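Long-range contact in spike protein P1 (Pseudoalteromonas phage pm2, PDB 2VVE), which binds the host receptor through its C-terminal part as the spike at the fivefold vertices of the phage capsid: residues 109-120 and 197-207. Numbering follows the deposited sequence.
Sequences EANNVPFFDIDV and LSAGVHRVFPV
R203 meets D117 side-on, with two nitrogens. Its NE reaches D117 OD1 at 2.7 Å and its NH2 reaches D117 OD2 at 2.9 Å. Both bonds are nearly straight and use the syn lone pairs; the carboxylate and guanidinium planes are nearly coplanar. R203 NH1 makes a second salt bridge, 2.8 Å to E109 OE2, from above the carboxylate plane. The F115 ring lies flat over one face of the same guanidinium, planes 16° apart. In R203, CG anti to the backbone N (chi1 -175°) and an extended chi2 carry CD over the F115 ring. The bend at chi3 (-69°) turns the guanidinium toward D117, flat along the ring. F115 CB sits over the face of F205, and the two rings form an offset edge-to-face pair.

Strands 116-120 and 200-207 are antiparallel neighbours in one sheet of a beta-sandwich domain, consistent with the jelly-roll architecture of this spike. F116-V204, I118-H202 and V120-G200 are hydrogen-bonded antiparallel pairs. On the sheet face away from R203, V204 CB packs over the F116 ring, 3.8 Å from its centroid. F116 also meets F90 and V234 of the opposing sheet.

H202 NE2 bonds S198 O at 2.7 Å, while ND1 bonds T160 O. These bonds would hold the ring's rotation and are consistent with a doubly protonated imidazole. R105 also forms a salt bridge to E109 OE2, which serves two arginines.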
loop_
_atom_site.group_PDB
_atom_site.type_symbol
_atom_site.label_atom_id
_atom_site.label_comp_id
_atom_site.label_asym_id
_atom_site.label_seq_id
_atom_site.Cartn_x
_atom_site.Cartn_y
_atom_site.Cartn_z
ATOM N N GLU A 109 26.554 6.039 16.750
ATOM C CA GLU A 109 25.170 5.794 17.160
ATOM C C GLU A 109 25.145 5.026 18.486
ATOM O O GLU A 109 24.323 5.317 19.355
ATOM C CB GLU A 109 24.387 5.049 16.064
ATOM C CG GLU A 109 24.212 5.846 14.781
ATOM C CD GLU A 109 23.320 5.144 13.763
ATOM O OE1 GLU A 109 22.621 4.176 14.131
ATOM O OE2 GLU A 109 23.330 5.557 12.589
ATOM N N ALA A 110 26.060 4.066 18.645
ATOM C CA ALA A 110 26.126 3.252 19.867
ATOM C C ALA A 110 26.411 4.116 21.103
ATOM O O ALA A 110 26.025 3.775 22.227
ATOM C CB ALA A 110 27.181 2.153 19.725
ATOM N N ASN A 111 27.108 5.228 20.870
ATOM C CA ASN A 111 27.542 6.105 21.942
ATOM C C ASN A 111 26.701 7.375 22.005
ATOM O O ASN A 111 27.101 8.377 22.615
ATOM C CB ASN A 111 29.027 6.413 21.780
ATOM C CG ASN A 111 29.899 5.285 22.286
ATOM O OD1 ASN A 111 30.091 5.138 23.499
ATOM N ND2 ASN A 111 30.419 4.465 21.368
ATOM N N ASN A 112 25.522 7.297 21.392
ATOM C CA ASN A 112 24.517 8.351 21.448
ATOM C C ASN A 112 24.981 9.713 20.968
ATOM O O ASN A 112 24.689 10.729 21.610
ATOM C CB ASN A 112 23.922 8.444 22.861
ATOM C CG ASN A 112 23.091 7.220 23.218
ATOM O OD1 ASN A 112 22.703 6.441 22.344
ATOM N ND2 ASN A 112 22.821 7.044 24.501
ATOM N N VAL A 113 25.707 9.733 19.847
ATOM C CA VAL A 113 26.013 10.993 19.166
ATOM C C VAL A 113 24.811 11.352 18.271
ATOM O O VAL A 113 24.524 10.626 17.311
ATOM C CB VAL A 113 27.325 10.893 18.326
ATOM C CG1 VAL A 113 27.609 12.223 17.577
ATOM C CG2 VAL A 113 28.516 10.465 19.204
ATOM N N PRO A 114 24.075 12.443 18.599
ATOM C CA PRO A 114 22.937 12.834 17.764
ATOM C C PRO A 114 23.286 13.057 16.301
ATOM O O PRO A 114 24.352 13.598 15.969
ATOM C CB PRO A 114 22.445 14.130 18.423
ATOM C CG PRO A 114 22.809 13.949 19.864
ATOM C CD PRO A 114 24.182 13.318 19.779
ATOM N N PHE A 115 22.382 12.627 15.436
ATOM C CA PHE A 115 22.564 12.770 13.998
ATOM C C PHE A 115 21.293 13.291 13.335
ATOM O O PHE A 115 20.214 13.378 13.954
ATOM C CB PHE A 115 22.962 11.414 13.377
ATOM C CG PHE A 115 21.928 10.330 13.565
ATOM C CD1 PHE A 115 20.791 10.271 12.752
ATOM C CD2 PHE A 115 22.086 9.376 14.573
ATOM C CE1 PHE A 115 19.838 9.268 12.936
ATOM C CE2 PHE A 115 21.139 8.372 14.766
ATOM C CZ PHE A 115 20.010 8.320 13.947
ATOM N N PHE A 116 21.418 13.646 12.063
ATOM C CA PHE A 116 20.247 13.900 11.236
ATOM C C PHE A 116 20.565 13.354 9.853
ATOM O O PHE A 116 21.732 13.150 9.518
ATOM C CB PHE A 116 19.891 15.393 11.212
ATOM C CG PHE A 116 20.925 16.259 10.540
ATOM C CD1 PHE A 116 20.824 16.535 9.176
ATOM C CD2 PHE A 116 22.001 16.774 11.256
ATOM C CE1 PHE A 116 21.763 17.329 8.534
ATOM C CE2 PHE A 116 22.963 17.564 10.620
ATOM C CZ PHE A 116 22.840 17.836 9.254
ATOM N N ASP A 117 19.531 13.120 9.056
ATOM C CA ASP A 117 19.708 12.576 7.715
ATOM C C ASP A 117 19.420 13.650 6.659
ATOM O O ASP A 117 18.526 14.488 6.840
ATOM C CB ASP A 117 18.780 11.369 7.488
ATOM C CG ASP A 117 19.181 10.138 8.308
ATOM O OD1 ASP A 117 20.365 10.003 8.675
ATOM O OD2 ASP A 117 18.301 9.292 8.582
ATOM N N ILE A 118 20.188 13.621 5.572
ATOM C CA ILE A 118 19.882 14.430 4.385
ATOM C C ILE A 118 19.479 13.475 3.268
ATOM O O ILE A 118 20.262 12.613 2.873
ATOM C CB ILE A 118 21.079 15.296 3.908
ATOM C CG1 ILE A 118 21.613 16.175 5.041
ATOM C CG2 ILE A 118 20.689 16.136 2.667
ATOM C CD1 ILE A 118 22.922 16.900 4.694
ATOM N N ASP A 119 18.262 13.641 2.762
ATOM C CA ASP A 119 17.812 12.852 1.621
ATOM C C ASP A 119 18.137 13.618 0.347
ATOM O O ASP A 119 17.450 14.592 0.001
ATOM C CB ASP A 119 16.314 12.549 1.736
ATOM C CG ASP A 119 15.828 11.547 0.701
ATOM O OD1 ASP A 119 16.657 10.957 -0.025
ATOM O OD2 ASP A 119 14.598 11.348 0.623
ATOM N N VAL A 120 19.190 13.176 -0.343
ATOM C CA VAL A 120 19.652 13.830 -1.572
ATOM C C VAL A 120 18.814 13.351 -2.765
ATOM O O VAL A 120 18.893 12.181 -3.155
ATOM C CB VAL A 120 21.168 13.598 -1.804
ATOM C CG1 VAL A 120 21.640 14.264 -3.088
ATOM C CG2 VAL A 120 21.966 14.142 -0.634
ATOM N N LEU A 197 27.312 14.826 -2.635
ATOM C CA LEU A 197 26.748 13.524 -2.266
ATOM C C LEU A 197 25.979 12.835 -3.385
ATOM O O LEU A 197 25.307 13.479 -4.178
ATOM C CB LEU A 197 25.824 13.672 -1.055
ATOM C CG LEU A 197 26.399 14.271 0.237
ATOM C CD1 LEU A 197 25.297 14.490 1.268
ATOM C CD2 LEU A 197 27.545 13.434 0.824
ATOM N N SER A 198 26.077 11.508 -3.413
ATOM C CA SER A 198 25.254 10.682 -4.288
ATOM C C SER A 198 23.797 10.740 -3.852
ATOM O O SER A 198 23.500 11.000 -2.678
ATOM C CB SER A 198 25.748 9.237 -4.244
ATOM O OG SER A 198 25.836 8.794 -2.907
ATOM N N ALA A 199 22.893 10.499 -4.800
ATOM C CA ALA A 199 21.463 10.462 -4.514
ATOM C C ALA A 199 21.187 9.443 -3.421
ATOM O O ALA A 199 21.862 8.409 -3.330
ATOM C CB ALA A 199 20.667 10.126 -5.769
ATOM N N GLY A 200 20.205 9.750 -2.583
ATOM C CA GLY A 200 19.862 8.878 -1.471
ATOM C C GLY A 200 20.084 9.526 -0.123
ATOM O O GLY A 200 20.454 10.701 -0.029
ATOM N N VAL A 201 19.870 8.741 0.924
ATOM C CA VAL A 201 19.943 9.235 2.282
ATOM C C VAL A 201 21.387 9.166 2.768
ATOM O O VAL A 201 22.068 8.157 2.576
ATOM C CB VAL A 201 18.992 8.438 3.210
ATOM C CG1 VAL A 201 19.143 8.858 4.655
ATOM C CG2 VAL A 201 17.545 8.595 2.749
ATOM N N HIS A 202 21.851 10.256 3.373
ATOM C CA HIS A 202 23.153 10.301 4.017
ATOM C C HIS A 202 22.940 10.772 5.452
ATOM O O HIS A 202 22.154 11.686 5.714
ATOM C CB HIS A 202 24.118 11.253 3.298
ATOM C CG HIS A 202 24.463 10.819 1.906
ATOM N ND1 HIS A 202 25.608 10.115 1.613
ATOM C CD2 HIS A 202 23.791 10.952 0.735
ATOM C CE1 HIS A 202 25.645 9.850 0.320
ATOM N NE2 HIS A 202 24.550 10.342 -0.237
ATOM N N ARG A 203 23.631 10.122 6.371
ATOM C CA ARG A 203 23.513 10.439 7.799
ATOM C C ARG A 203 24.664 11.350 8.216
ATOM O O ARG A 203 25.823 11.121 7.835
ATOM C CB ARG A 203 23.502 9.164 8.639
ATOM C CG ARG A 203 23.263 9.369 10.132
ATOM C CD ARG A 203 22.617 8.124 10.734
ATOM N NE ARG A 203 21.234 7.973 10.247
ATOM C CZ ARG A 203 20.441 6.940 10.517
ATOM N NH1 ARG A 203 20.884 5.943 11.263
ATOM N NH2 ARG A 203 19.197 6.909 10.035
ATOM N N VAL A 204 24.320 12.377 8.996
ATOM C CA VAL A 204 25.261 13.433 9.403
ATOM C C VAL A 204 25.363 13.537 10.925
ATOM O O VAL A 204 24.349 13.717 11.604
ATOM C CB VAL A 204 24.836 14.826 8.834
ATOM C CG1 VAL A 204 25.881 15.894 9.187
ATOM C CG2 VAL A 204 24.595 14.761 7.326
ATOM N N PHE A 205 26.590 13.432 11.446
ATOM C CA PHE A 205 26.876 13.590 12.881
ATOM C C PHE A 205 27.651 14.903 13.126
ATOM O O PHE A 205 28.844 15.006 12.786
ATOM C CB PHE A 205 27.720 12.419 13.420
ATOM C CG PHE A 205 27.091 11.059 13.263
ATOM C CD1 PHE A 205 26.444 10.458 14.343
ATOM C CD2 PHE A 205 27.188 10.358 12.061
ATOM C CE1 PHE A 205 25.877 9.189 14.218
ATOM C CE2 PHE A 205 26.618 9.082 11.929
ATOM C CZ PHE A 205 25.958 8.506 13.005
ATOM N N PRO A 206 26.983 15.921 13.688
ATOM C CA PRO A 206 27.715 17.120 14.110
ATOM C C PRO A 206 28.533 16.826 15.372
ATOM O O PRO A 206 27.974 16.434 16.408
ATOM C CB PRO A 206 26.596 18.146 14.381
ATOM C CG PRO A 206 25.351 17.564 13.757
ATOM C CD PRO A 206 25.531 16.073 13.902
ATOM N N VAL A 207 29.850 17.003 15.277
ATOM C CA VAL A 207 30.759 16.625 16.365
ATOM C C VAL A 207 31.850 17.642 16.641
ATOM O O VAL A 207 32.159 18.495 15.787
ATOM C CB VAL A 207 31.466 15.261 16.073
ATOM C CG1 VAL A 207 30.447 14.158 15.827
ATOM C CG2 VAL A 207 32.440 15.383 14.898
HETATM O O HOH W 1 25.615 15.533 17.410
#